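Spore germination protein GerM (Bacillus subtilis subsp. subtilis str. 168, PDB 6GZB) is of unknown molecular function but affects both sporulation and germination, and is built around two GerMN domains in tandem. Local coordinates at residues L270-S275 and V308-N313; L248-E253 and M286-V291; I295-T300 and V330-Q335; L201-L206 and N235-G240; Y64-T69 and Y214-T219. One frame throughout, in Å; residues are numbered along the deposited sequence.

Overall arrangement
Along the chain, interaction 5 opens first, at 64-69, and closes 145 residues later at 214-219, joining the two GerMN domains. Before it closes, interaction 4 has opened at 201-206; it ends at 235-240, so the two cross, and their strands 198-208 and 213-223 pair antiparallel. The other three lie further along the chain, after interaction 4 has closed. Interaction 2 (248-253 with 286-291) crosses interaction 1 (270-275 with 308-313), which in turn crosses interaction 3 (295-300 with 330-335); interaction 2 closes before interaction 3 opens. Helix 289-299 serves both, at its start and its end, while I295 packs on the strand of interaction 1. Interactions 1 and 3 also meet in one sheet, through V308 and V330.

Interaction 1. Residues L270-S275 and V308-N313; sequences LDFNQS and VSVKVN. With ACT (acetate ion), chain F.
L270-F272 and V310-V312 run as parallel neighbours, their short strand axes 4.4 Å apart and inclined by 26°, joined by four backbone hydrogen bonds: L270 N to S309 O, K311 N to L270 O, F272 N to K311 O and N313 N to F272 O, each 2.8 Å long. L270, F272, V310 and V312 turn their side chains to one face. There the L270 and V308 side chains lie aslant, with L270 CD1 3.7 Å from V308 CG1, and the F272 ring brings CE2 to 4.1 Å from V310 CG1, an edge contact with the methyl near the ring plane. Helix 289-299 covers this face through I295 and L299, so strand, helix and strand form a beta-alpha-beta crossover. On the other face D271 holds its carboxylate on the side remote from its own backbone N (chi1 -165°), and OD1 comes 3.0 Å from N313 N at an angle too poor for a bond; G314 N supplies OD1 with a hydrogen bond and S259 OG serves OD2. K311 CB packs 3.8 Å from D271 OD1, but K311 NZ leads away, 7.0 Å from D271 OD2. Beyond the strands an acetate, probably from the crystallisation liquor, lies beside N313 ND2 and Q274, its spacing to N313 too short to trust. Cohesion therefore rests on main-chain bonds and apolar side chains, with the D271 carboxylate held by neighbouring loops and making no salt bridge to K311.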
# COMPACT_ATOMS: atom_id res chain seq x y z
N LEU A 270 18.23 -10.76 2.69
CA LEU A 270 18.33 -10.25 4.05
C LEU A 270 18.93 -11.31 4.95
O LEU A 270 18.62 -12.50 4.85
CB LEU A 270 16.94 -9.87 4.58
CG LEU A 270 16.12 -8.88 3.76
CD1 LEU A 270 14.73 -8.72 4.35
CD2 LEU A 270 16.83 -7.54 3.69
N ASP A 271 19.75 -10.85 5.89
CA ASP A 271 20.40 -11.73 6.84
C ASP A 271 20.08 -11.24 8.23
O ASP A 271 20.51 -10.17 8.63
CB ASP A 271 21.92 -11.71 6.60
CG ASP A 271 22.64 -12.86 7.29
OD1 ASP A 271 21.97 -13.72 7.90
OD2 ASP A 271 23.88 -12.89 7.21
N PHE A 272 19.22 -11.96 8.91
CA PHE A 272 18.75 -11.54 10.19
C PHE A 272 19.45 -12.17 11.35
O PHE A 272 20.17 -13.11 11.22
CB PHE A 272 17.29 -11.94 10.33
CG PHE A 272 16.35 -11.15 9.51
CD1 PHE A 272 15.93 -9.92 9.92
CD2 PHE A 272 15.84 -11.66 8.35
CE1 PHE A 272 15.05 -9.20 9.18
CE2 PHE A 272 14.96 -10.94 7.60
CZ PHE A 272 14.56 -9.71 8.02
N ASN A 273 19.21 -11.61 12.51
CA ASN A 273 19.66 -12.19 13.73
C ASN A 273 18.59 -13.17 14.21
O ASN A 273 17.61 -13.39 13.55
CB ASN A 273 20.03 -11.14 14.78
CG ASN A 273 18.88 -10.23 15.19
OD1 ASN A 273 17.77 -10.39 14.80
ND2 ASN A 273 19.19 -9.28 16.01
N GLN A 274 18.77 -13.75 15.37
CA GLN A 274 17.83 -14.73 15.87
C GLN A 274 16.46 -14.23 16.29
O GLN A 274 15.54 -15.00 16.40
CB GLN A 274 18.46 -15.53 17.01
CG GLN A 274 19.24 -16.74 16.53
CD GLN A 274 19.93 -17.54 17.64
OE1 GLN A 274 19.30 -17.98 18.59
NE2 GLN A 274 21.21 -17.75 17.48
N SER A 275 16.33 -12.94 16.52
CA SER A 275 15.07 -12.35 16.92
C SER A 275 13.98 -12.43 15.86
O SER A 275 12.83 -12.31 16.15
CB SER A 275 15.30 -10.92 17.36
OG SER A 275 16.17 -10.91 18.44
N VAL A 308 12.39 -11.27 -2.27
CA VAL A 308 13.18 -11.18 -1.05
C VAL A 308 13.53 -12.58 -0.56
O VAL A 308 12.64 -13.41 -0.38
CB VAL A 308 12.40 -10.48 0.08
CG1 VAL A 308 13.29 -10.27 1.31
CG2 VAL A 308 11.82 -9.17 -0.42
N SER A 309 14.82 -12.83 -0.37
CA SER A 309 15.29 -14.06 0.25
C SER A 309 15.73 -13.75 1.66
O SER A 309 16.34 -12.70 1.91
CB SER A 309 16.48 -14.64 -0.53
OG SER A 309 16.13 -14.90 -1.87
N VAL A 310 15.43 -14.65 2.58
CA VAL A 310 15.70 -14.40 3.99
C VAL A 310 16.62 -15.46 4.56
O VAL A 310 16.47 -16.65 4.28
CB VAL A 310 14.40 -14.32 4.81
CG1 VAL A 310 13.57 -13.11 4.36
CG2 VAL A 310 13.61 -15.61 4.68
N LYS A 311 17.60 -15.02 5.33
CA LYS A 311 18.51 -15.91 6.03
C LYS A 311 18.57 -15.49 7.47
O LYS A 311 18.22 -14.36 7.80
CB LYS A 311 19.92 -15.83 5.43
CG LYS A 311 19.98 -16.19 3.95
CD LYS A 311 21.41 -16.25 3.44
CE LYS A 311 21.43 -16.29 1.92
NZ LYS A 311 22.79 -16.54 1.38
N VAL A 312 19.04 -16.39 8.32
CA VAL A 312 19.36 -16.05 9.69
C VAL A 312 20.81 -16.41 9.98
O VAL A 312 21.24 -17.54 9.74
CB VAL A 312 18.42 -16.75 10.69
CG1 VAL A 312 18.27 -18.23 10.35
CG2 VAL A 312 18.91 -16.56 12.11
N ASN A 313 21.59 -15.41 10.37
CA ASN A 313 23.00 -15.57 10.69
C ASN A 313 23.73 -16.39 9.63
O ASN A 313 24.51 -17.27 9.95
CB ASN A 313 23.17 -16.22 12.05
CG ASN A 313 22.94 -15.25 13.19
OD1 ASN A 313 23.51 -14.16 13.22
ND2 ASN A 313 22.11 -15.65 14.14
C ACT F . 22.23 -13.35 16.99
O ACT F . 21.61 -13.27 18.07
OXT ACT F . 22.01 -14.29 16.20
CH3 ACT F . 23.23 -12.31 16.60

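Interaction 2. Residues L248-E253 and M286-V291; sequences LTDFSE and MISSEV
A chi1 of -160° points the D250 carboxylate toward S288, while chi1 of 85° puts S288 OG between its own backbone N and carbonyl carbon, facing both the acid and the helix start. S288 OG donates to D250 OD2 at 2.8 Å, meeting the anti lone pair of that oxygen, and accepts from V291 N at 3.1 Å in a fairly straight bond of 162°. The hydroxyl is thus used both ways, and the two bonds, to D250 and from V291 N, fix its rotation. Further along, D250 CB lies alongside E290 CB, and D250 OD2 comes 3.9 Å from E290 OE1. With E213 also close to E290, this cluster of like charges may raise the affinity of one of the acids for a proton. V291 fills the rest of the contact: CG2 leans on D250 O at 3.5 Å, and CG1 sits over one face of the F251 ring, 4.0 Å from its centroid and offset toward the rim, as a CH-pi contact. Replacing S288 by an alanine would probably leave V291 N without its cap and D250 OD2 without its donor, freeing the carboxylate to turn. F251 continues onto S294 and I295, one turn further along. The arrangement is a classic serine N-cap on helix 289-299, tied here to the loop that follows helix 229-239 in the second GerMN domain.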
# COMPACT_ATOMS: atom_id res chain seq x y z
N LEU A 248 -0.40 -2.79 14.59
CA LEU A 248 0.54 -3.57 15.35
C LEU A 248 1.67 -4.07 14.48
O LEU A 248 1.64 -3.93 13.29
CB LEU A 248 -0.16 -4.74 15.98
CG LEU A 248 -1.49 -5.09 15.32
CD1 LEU A 248 -1.69 -6.55 15.53
CD2 LEU A 248 -2.70 -4.35 15.86
N THR A 249 2.69 -4.61 15.11
CA THR A 249 3.82 -5.21 14.40
C THR A 249 4.00 -6.58 15.01
O THR A 249 3.76 -6.75 16.18
CB THR A 249 5.13 -4.40 14.53
OG1 THR A 249 6.01 -4.71 13.46
CG2 THR A 249 5.83 -4.73 15.77
N ASP A 250 4.35 -7.57 14.21
CA ASP A 250 4.60 -8.86 14.78
C ASP A 250 6.09 -9.03 14.95
O ASP A 250 6.54 -10.07 15.31
CB ASP A 250 3.99 -9.99 13.96
CG ASP A 250 3.83 -11.28 14.77
OD1 ASP A 250 3.45 -11.23 15.94
OD2 ASP A 250 4.06 -12.37 14.24
N PHE A 251 6.85 -7.98 14.71
CA PHE A 251 8.30 -8.01 14.88
C PHE A 251 8.66 -7.86 16.34
O PHE A 251 8.06 -7.07 17.06
CB PHE A 251 8.97 -6.87 14.10
CG PHE A 251 9.11 -7.13 12.64
CD1 PHE A 251 7.99 -7.12 11.81
CD2 PHE A 251 10.35 -7.28 12.08
CE1 PHE A 251 8.12 -7.33 10.45
CE2 PHE A 251 10.48 -7.51 10.72
CZ PHE A 251 9.37 -7.52 9.91
N SER A 252 9.70 -8.57 16.76
CA SER A 252 10.40 -8.23 17.99
C SER A 252 11.23 -6.98 17.75
O SER A 252 11.81 -6.81 16.68
CB SER A 252 11.31 -9.38 18.44
OG SER A 252 12.45 -8.90 19.14
N GLU A 253 11.33 -6.13 18.76
CA GLU A 253 12.12 -4.91 18.66
C GLU A 253 13.61 -5.19 18.50
O GLU A 253 14.35 -4.32 18.05
CB GLU A 253 11.89 -4.02 19.87
CG GLU A 253 10.48 -3.49 19.97
CD GLU A 253 10.37 -2.26 20.86
OE1 GLU A 253 9.78 -1.26 20.41
OE2 GLU A 253 10.91 -2.30 21.99
N MET A 286 11.01 -20.71 13.01
CA MET A 286 9.87 -20.28 12.23
C MET A 286 9.79 -18.76 12.17
O MET A 286 9.90 -18.08 13.19
CB MET A 286 8.59 -20.84 12.85
CG MET A 286 7.35 -20.66 11.98
SD MET A 286 5.91 -21.47 12.69
CE MET A 286 6.31 -23.20 12.39
N ILE A 287 9.57 -18.24 10.98
CA ILE A 287 9.25 -16.84 10.80
C ILE A 287 7.76 -16.74 10.53
O ILE A 287 7.21 -17.51 9.73
CB ILE A 287 10.05 -16.24 9.63
CG1 ILE A 287 9.82 -14.74 9.53
CG2 ILE A 287 9.69 -16.92 8.31
CD1 ILE A 287 10.80 -14.04 8.60
N SER A 288 7.08 -15.87 11.26
CA SER A 288 5.63 -15.79 11.15
C SER A 288 5.22 -15.21 9.81
O SER A 288 5.98 -14.47 9.17
CB SER A 288 5.06 -14.94 12.29
OG SER A 288 5.09 -13.57 11.96
N SER A 289 4.04 -15.58 9.36
CA SER A 289 3.47 -15.07 8.12
C SER A 289 3.35 -13.55 8.13
O SER A 289 3.47 -12.90 7.09
CB SER A 289 2.10 -15.68 7.90
OG SER A 289 2.21 -16.87 7.16
N GLU A 290 3.03 -12.99 9.30
CA GLU A 290 2.82 -11.57 9.44
C GLU A 290 4.13 -10.83 9.24
O GLU A 290 4.17 -9.77 8.61
CB GLU A 290 2.25 -11.25 10.83
CG GLU A 290 0.79 -11.67 10.99
CD GLU A 290 0.62 -13.14 11.32
OE1 GLU A 290 1.63 -13.84 11.51
OE2 GLU A 290 -0.54 -13.60 11.35
N VAL A 291 5.20 -11.37 9.81
CA VAL A 291 6.51 -10.79 9.67
C VAL A 291 6.98 -10.88 8.22
O VAL A 291 7.39 -9.87 7.62
CB VAL A 291 7.53 -11.47 10.60
CG1 VAL A 291 8.94 -11.18 10.15
CG2 VAL A 291 7.32 -11.02 12.04

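Interaction 3. Residues I295-T300 and V330-Q335; sequences IVLTLT and VSRPSQ
R332 reaches from the segment that runs on from strand 330-331, the edge of a mixed four-stranded sheet, across the C-terminal end of helix 289-299, so the contact joins sheet edge and helix in an alpha/beta layer. Its chain is fully extended from CB to NE and passes along T300: CB lies 3.7 Å from T300 OG1, CG stays beside the same hydroxyl, and CD is 3.5 Å from it. At the tip, chi4 of 94° turns the guanidinium roughly crosswise to that chain. L297 CD2 then stands over the centre of one face, 4.1 Å from CZ. NH2 points its N-H at T300 OG1, 3.0 Å away and practically in the guanidinium plane, and makes a weak, bent bond to L297 O. NH1 forms a salt bridge with E301, so the cation is held at both terminal nitrogens, NH1 and NH2, and the nearby E301 carboxylate and the C-terminal end of the helix would probably favour its charge. One turn earlier in the helix, V296 packs against 330-331: its CG1 meets S331 O at 3.5 Å, while the V296 and V330 side chains cross at about a right angle, CG2 of the first meeting CG1 of the second. P333 CD adds an apolar touch on L297 CD2 at 4.0 Å. T300 OG1 in turn donates to V296 O at only 2.6 Å, arriving on the opposite face of that carbonyl from T300 N.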
# COMPACT_ATOMS: atom_id res chain seq x y z
N ILE A 295 7.57 -7.77 5.50
CA ILE A 295 8.85 -7.58 4.85
C ILE A 295 8.69 -7.49 3.34
O ILE A 295 9.21 -6.57 2.69
CB ILE A 295 9.81 -8.73 5.17
CG1 ILE A 295 10.26 -8.62 6.63
CG2 ILE A 295 11.00 -8.68 4.23
CD1 ILE A 295 10.99 -9.86 7.13
N VAL A 296 7.98 -8.45 2.77
CA VAL A 296 7.90 -8.57 1.33
C VAL A 296 7.07 -7.45 0.71
O VAL A 296 7.46 -6.88 -0.31
CB VAL A 296 7.32 -9.94 0.92
CG1 VAL A 296 7.07 -10.00 -0.57
CG2 VAL A 296 8.27 -11.04 1.34
N LEU A 297 5.94 -7.14 1.33
CA LEU A 297 5.11 -6.03 0.84
C LEU A 297 5.89 -4.71 0.91
O LEU A 297 5.76 -3.86 0.03
CB LEU A 297 3.81 -5.90 1.65
CG LEU A 297 2.77 -6.99 1.38
CD1 LEU A 297 1.65 -6.90 2.40
CD2 LEU A 297 2.20 -6.88 -0.03
N THR A 298 6.67 -4.54 1.97
CA THR A 298 7.38 -3.29 2.21
C THR A 298 8.52 -3.13 1.20
O THR A 298 8.62 -2.12 0.51
CB THR A 298 7.92 -3.24 3.64
OG1 THR A 298 6.83 -3.20 4.58
CG2 THR A 298 8.81 -2.02 3.84
N LEU A 299 9.32 -4.17 1.06
CA LEU A 299 10.49 -4.11 0.20
C LEU A 299 10.13 -4.03 -1.28
O LEU A 299 10.74 -3.27 -2.04
CB LEU A 299 11.40 -5.30 0.46
CG LEU A 299 12.58 -5.03 1.40
CD1 LEU A 299 12.27 -3.95 2.42
CD2 LEU A 299 13.07 -6.29 2.09
N THR A 300 9.08 -4.74 -1.69
CA THR A 300 8.65 -4.71 -3.09
C THR A 300 7.90 -3.45 -3.48
O THR A 300 7.45 -3.33 -4.61
CB THR A 300 7.79 -5.94 -3.46
OG1 THR A 300 6.61 -6.00 -2.65
CG2 THR A 300 8.57 -7.21 -3.29
N VAL A 330 11.08 -14.96 -2.00
CA VAL A 330 9.64 -14.77 -1.91
C VAL A 330 9.26 -13.50 -2.66
O VAL A 330 9.86 -12.44 -2.48
CB VAL A 330 9.20 -14.66 -0.45
CG1 VAL A 330 7.68 -14.55 -0.34
CG2 VAL A 330 9.71 -15.85 0.35
N SER A 331 8.24 -13.60 -3.50
CA SER A 331 7.80 -12.46 -4.26
C SER A 331 6.50 -11.90 -3.67
O SER A 331 5.92 -12.47 -2.76
CB SER A 331 7.62 -12.83 -5.73
OG SER A 331 6.69 -13.88 -5.86
N ARG A 332 6.12 -10.73 -4.14
CA ARG A 332 4.96 -10.03 -3.63
C ARG A 332 3.71 -10.89 -3.82
O ARG A 332 3.51 -11.45 -4.89
CB ARG A 332 4.83 -8.71 -4.38
CG ARG A 332 3.74 -7.79 -3.90
CD ARG A 332 3.81 -6.49 -4.68
NE ARG A 332 2.77 -5.54 -4.28
CZ ARG A 332 2.94 -4.59 -3.37
NH1 ARG A 332 1.93 -3.78 -3.07
NH2 ARG A 332 4.10 -4.45 -2.76
N PRO A 333 2.88 -11.00 -2.78
CA PRO A 333 1.62 -11.74 -2.89
C PRO A 333 0.82 -11.33 -4.13
O PRO A 333 0.81 -10.16 -4.50
CB PRO A 333 0.87 -11.35 -1.62
CG PRO A 333 1.93 -11.00 -0.64
CD PRO A 333 3.09 -10.47 -1.42
N SER A 334 0.19 -12.31 -4.77
CA SER A 334 -0.60 -12.04 -5.98
C SER A 334 -1.87 -11.27 -5.62
O SER A 334 -2.31 -10.42 -6.38
CB SER A 334 -0.96 -13.35 -6.70
OG SER A 334 -0.70 -14.48 -5.88
N GLN A 335 -2.43 -11.57 -4.46
CA GLN A 335 -3.57 -10.83 -3.94
C GLN A 335 -3.20 -10.20 -2.61
O GLN A 335 -3.00 -10.91 -1.62
CB GLN A 335 -4.77 -11.76 -3.76
CG GLN A 335 -5.27 -12.34 -5.08
CD GLN A 335 -6.47 -13.25 -4.91
OE1 GLN A 335 -7.15 -13.24 -3.88
NE2 GLN A 335 -6.74 -14.04 -5.93

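Interaction 4. Residues L201-L206 and N235-G240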
# COMPACT_ATOMS: atom_id res chain seq x y z
N LEU A 201 9.30 6.89 3.18
CA LEU A 201 9.43 5.47 2.89
C LEU A 201 8.18 4.76 3.39
O LEU A 201 7.77 4.93 4.54
CB LEU A 201 10.66 4.90 3.59
CG LEU A 201 11.09 3.50 3.13
CD1 LEU A 201 11.66 3.56 1.72
CD2 LEU A 201 12.07 2.88 4.11
N THR A 202 7.59 3.95 2.52
CA THR A 202 6.38 3.23 2.85
C THR A 202 6.71 1.91 3.52
O THR A 202 7.58 1.16 3.06
CB THR A 202 5.53 3.00 1.60
OG1 THR A 202 5.03 4.27 1.16
CG2 THR A 202 4.36 2.07 1.89
N VAL A 203 6.04 1.68 4.65
CA VAL A 203 6.25 0.49 5.47
C VAL A 203 4.88 -0.08 5.81
O VAL A 203 3.94 0.66 6.13
CB VAL A 203 6.99 0.88 6.76
CG1 VAL A 203 7.07 -0.28 7.73
CG2 VAL A 203 8.38 1.41 6.43
N TYR A 204 4.75 -1.40 5.71
CA TYR A 204 3.48 -2.07 5.98
C TYR A 204 3.40 -2.57 7.41
O TYR A 204 4.30 -3.27 7.89
CB TYR A 204 3.27 -3.24 5.02
CG TYR A 204 2.80 -2.82 3.64
CD1 TYR A 204 3.71 -2.42 2.67
CD2 TYR A 204 1.47 -2.87 3.31
CE1 TYR A 204 3.28 -2.08 1.40
CE2 TYR A 204 1.03 -2.54 2.04
CZ TYR A 204 1.94 -2.11 1.10
OH TYR A 204 1.49 -1.78 -0.16
N TYR A 205 2.33 -2.20 8.09
CA TYR A 205 2.06 -2.72 9.41
C TYR A 205 0.80 -3.55 9.39
O TYR A 205 0.08 -3.59 8.39
CB TYR A 205 1.92 -1.58 10.42
CG TYR A 205 3.18 -0.78 10.58
CD1 TYR A 205 4.27 -1.30 11.28
CD2 TYR A 205 3.31 0.48 10.03
CE1 TYR A 205 5.43 -0.56 11.45
CE2 TYR A 205 4.47 1.21 10.16
CZ TYR A 205 5.52 0.70 10.89
OH TYR A 205 6.67 1.43 11.01
N LEU A 206 0.53 -4.22 10.50
CA LEU A 206 -0.55 -5.19 10.58
C LEU A 206 -1.74 -4.58 11.31
O LEU A 206 -1.58 -3.76 12.22
CB LEU A 206 -0.03 -6.43 11.32
CG LEU A 206 -0.93 -7.65 11.46
CD1 LEU A 206 -1.15 -8.33 10.12
CD2 LEU A 206 -0.32 -8.62 12.45
N ASN A 235 14.48 -1.76 9.92
CA ASN A 235 14.55 -1.12 11.24
C ASN A 235 13.20 -0.54 11.65
O ASN A 235 12.80 -0.65 12.81
CB ASN A 235 15.62 -0.01 11.27
CG ASN A 235 17.03 -0.56 11.17
OD1 ASN A 235 17.27 -1.75 11.38
ND2 ASN A 235 17.97 0.29 10.76
N GLU A 236 12.47 0.05 10.70
CA GLU A 236 11.14 0.60 11.01
C GLU A 236 10.14 -0.50 11.33
O GLU A 236 9.23 -0.32 12.16
CB GLU A 236 10.61 1.45 9.84
CG GLU A 236 11.35 2.76 9.61
CD GLU A 236 11.36 3.65 10.84
OE1 GLU A 236 10.37 3.65 11.58
OE2 GLU A 236 12.39 4.30 11.10
N LEU A 237 10.25 -1.63 10.65
CA LEU A 237 9.37 -2.77 10.92
C LEU A 237 9.60 -3.30 12.33
O LEU A 237 8.64 -3.60 13.05
CB LEU A 237 9.58 -3.88 9.90
CG LEU A 237 8.94 -3.62 8.53
CD1 LEU A 237 9.37 -4.66 7.51
CD2 LEU A 237 7.43 -3.62 8.65
N ALA A 238 10.86 -3.36 12.74
CA ALA A 238 11.23 -3.80 14.08
C ALA A 238 10.77 -2.82 15.15
O ALA A 238 10.39 -3.24 16.24
CB ALA A 238 12.73 -4.01 14.17
N LYS A 239 10.84 -1.52 14.86
CA LYS A 239 10.39 -0.51 15.82
C LYS A 239 8.89 -0.57 16.03
O LYS A 239 8.40 -0.24 17.10
CB LYS A 239 10.74 0.90 15.35
CG LYS A 239 12.21 1.26 15.42
CD LYS A 239 12.39 2.75 15.22
CE LYS A 239 13.48 3.04 14.20
NZ LYS A 239 13.48 4.48 13.82
N GLY A 240 8.16 -0.88 14.97
CA GLY A 240 6.71 -1.00 15.05
C GLY A 240 6.02 0.32 14.80
O GLY A 240 6.66 1.35 14.62
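V203 and L237 make the dense part of this contact, sliding past each other in opposite directions until V203 CG1 is 3.5 Å from L237 CD2, closer than carbons usually pack. With CG anti to the carbonyl carbon (chi1 -77°), the L237 side chain leans toward the strand, and its CD2 branch also comes 3.2 Å from Y204 O. V203 and E236 cross at about a right angle and touch more loosely, V203 CG2 4.1 Å from E236 CB. The pairing lays helix 229-239 on one face of the antiparallel strands 198-208 and 213-223, strand and helix segments inclined by 33°, in the second GerMN domain. Toward the helix end the packing gives way to polar groups. Y205 OH makes a weak bond of 3.3 Å to E236 O, which lies at the ring edge, and has its stronger partner in K220. Y205 CE1 comes 3.5 Å from G240 C, where the chain leaves the helix with positive phi. On the solvent side, exposed K239 sends NZ to E236 OE2, a 2.9 Å salt bridge, while K220 takes the other carboxylate oxygen.

Interaction 5. Residues Y64-T69 and Y214-T219; sequences YVVAQT and YYVPVT
Y64 and V216 meet at about a right angle, CD1 of the ring 3.6 Å from V216 CG1, and the same ring runs on to V218, CE1 lying 4.1 Å from V218 CG2. Its hydroxyl continues to S245 O. V66 also meets Y214 at about a right angle, its CG1 3.6 Å from Y214 CD1, while its other methyl, CG2, lies 4.0 Å from V216 CG2, those two side chains aslant. The Y214 ring takes this position because chi1 of 56° puts CG between backbone N and carbonyl carbon; its hydroxyl is bonded to D60. Q68 bends at chi2 so that its amide, 67° from the Y214 ring plane, sets NE2 4.1 Å from Y214 CB and donates to A67 O at 3.1 Å. Were Q68 replaced by an alanine, the bond to A67 O would go and a gap would be likely to open beside Y214 CB. Although the strands run roughly antiparallel, at 144°, no direct hydrogen bond joins them. A water bridges them instead, accepting from A67 N and donating to Y215 O. N337, from the C-terminal tail, donates through ND2 to A67 O and accepts at OD1 from Y215 N, adding a second bridge between the segments. This is an interdomain interface, strand 65-73 of the first GerMN domain against strand 213-223 of the second, with tyrosine and valine side chains interdigitated between two separate sheets.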
# COMPACT_ATOMS: atom_id res chain seq x y z
N TYR A 64 -7.48 4.55 7.88
CA TYR A 64 -6.38 4.20 6.97
C TYR A 64 -6.90 3.87 5.58
O TYR A 64 -7.91 3.17 5.43
CB TYR A 64 -5.57 3.03 7.50
CG TYR A 64 -4.76 3.34 8.72
CD1 TYR A 64 -3.50 3.93 8.63
CD2 TYR A 64 -5.25 3.05 9.99
CE1 TYR A 64 -2.75 4.20 9.76
CE2 TYR A 64 -4.54 3.36 11.12
CZ TYR A 64 -3.28 3.92 11.01
OH TYR A 64 -2.58 4.23 12.16
N VAL A 65 -6.20 4.36 4.56
CA VAL A 65 -6.40 3.90 3.20
C VAL A 65 -5.67 2.57 3.04
O VAL A 65 -4.48 2.47 3.31
CB VAL A 65 -5.87 4.92 2.18
CG1 VAL A 65 -6.11 4.44 0.76
CG2 VAL A 65 -6.53 6.27 2.41
N VAL A 66 -6.41 1.55 2.64
CA VAL A 66 -5.92 0.17 2.68
C VAL A 66 -6.45 -0.60 1.48
O VAL A 66 -7.62 -0.47 1.12
CB VAL A 66 -6.44 -0.59 3.92
CG1 VAL A 66 -5.72 -1.92 4.04
CG2 VAL A 66 -6.28 0.23 5.19
N ALA A 67 -5.60 -1.44 0.90
CA ALA A 67 -6.02 -2.32 -0.18
C ALA A 67 -6.96 -3.39 0.37
O ALA A 67 -6.68 -4.00 1.40
CB ALA A 67 -4.80 -2.99 -0.82
N GLN A 68 -8.10 -3.57 -0.29
CA GLN A 68 -8.89 -4.78 -0.16
C GLN A 68 -9.10 -5.40 -1.53
O GLN A 68 -9.63 -4.76 -2.44
CB GLN A 68 -10.24 -4.48 0.48
CG GLN A 68 -10.14 -4.10 1.95
CD GLN A 68 -9.89 -5.30 2.83
OE1 GLN A 68 -10.81 -6.06 3.13
NE2 GLN A 68 -8.63 -5.49 3.22
N THR A 69 -8.62 -6.63 -1.69
CA THR A 69 -8.68 -7.31 -2.98
C THR A 69 -9.99 -8.07 -3.12
O THR A 69 -10.31 -8.92 -2.31
CB THR A 69 -7.48 -8.24 -3.19
OG1 THR A 69 -6.31 -7.44 -3.43
CG2 THR A 69 -7.70 -9.14 -4.40
N TYR A 214 -4.97 -7.69 7.98
CA TYR A 214 -4.64 -7.07 6.72
C TYR A 214 -3.48 -6.10 6.89
O TYR A 214 -3.08 -5.79 7.99
CB TYR A 214 -5.87 -6.37 6.13
CG TYR A 214 -6.53 -5.35 7.03
CD1 TYR A 214 -6.16 -4.01 6.97
CD2 TYR A 214 -7.59 -5.69 7.85
CE1 TYR A 214 -6.76 -3.07 7.78
CE2 TYR A 214 -8.23 -4.74 8.63
CZ TYR A 214 -7.81 -3.44 8.60
OH TYR A 214 -8.45 -2.48 9.34
N TYR A 215 -2.86 -5.76 5.78
CA TYR A 215 -1.60 -5.04 5.82
C TYR A 215 -1.82 -3.61 5.37
O TYR A 215 -2.40 -3.37 4.32
CB TYR A 215 -0.57 -5.76 4.96
CG TYR A 215 -0.24 -7.13 5.51
CD1 TYR A 215 0.70 -7.27 6.53
CD2 TYR A 215 -0.99 -8.24 5.15
CE1 TYR A 215 0.95 -8.50 7.10
CE2 TYR A 215 -0.75 -9.47 5.72
CZ TYR A 215 0.20 -9.59 6.71
OH TYR A 215 0.47 -10.82 7.27
N VAL A 216 -1.40 -2.68 6.22
CA VAL A 216 -1.65 -1.26 6.03
C VAL A 216 -0.34 -0.53 5.75
O VAL A 216 0.60 -0.60 6.55
CB VAL A 216 -2.28 -0.65 7.29
CG1 VAL A 216 -2.52 0.84 7.09
CG2 VAL A 216 -3.57 -1.38 7.64
N PRO A 217 -0.27 0.16 4.61
CA PRO A 217 0.95 0.87 4.24
C PRO A 217 0.96 2.25 4.88
O PRO A 217 -0.07 2.93 4.89
CB PRO A 217 0.82 0.98 2.72
CG PRO A 217 -0.64 1.04 2.47
CD PRO A 217 -1.31 0.25 3.57
N VAL A 218 2.09 2.64 5.45
CA VAL A 218 2.23 3.93 6.11
C VAL A 218 3.54 4.56 5.64
O VAL A 218 4.60 3.93 5.70
CB VAL A 218 2.26 3.76 7.64
CG1 VAL A 218 2.62 5.07 8.31
CG2 VAL A 218 0.92 3.26 8.15
N THR A 219 3.48 5.80 5.17
CA THR A 219 4.69 6.52 4.77
C THR A 219 5.35 7.16 5.99
O THR A 219 4.79 8.04 6.63
CB THR A 219 4.37 7.61 3.75
OG1 THR A 219 3.72 7.02 2.61
CG2 THR A 219 5.65 8.29 3.30
O HOH W 1 -2.87 -2.19 1.71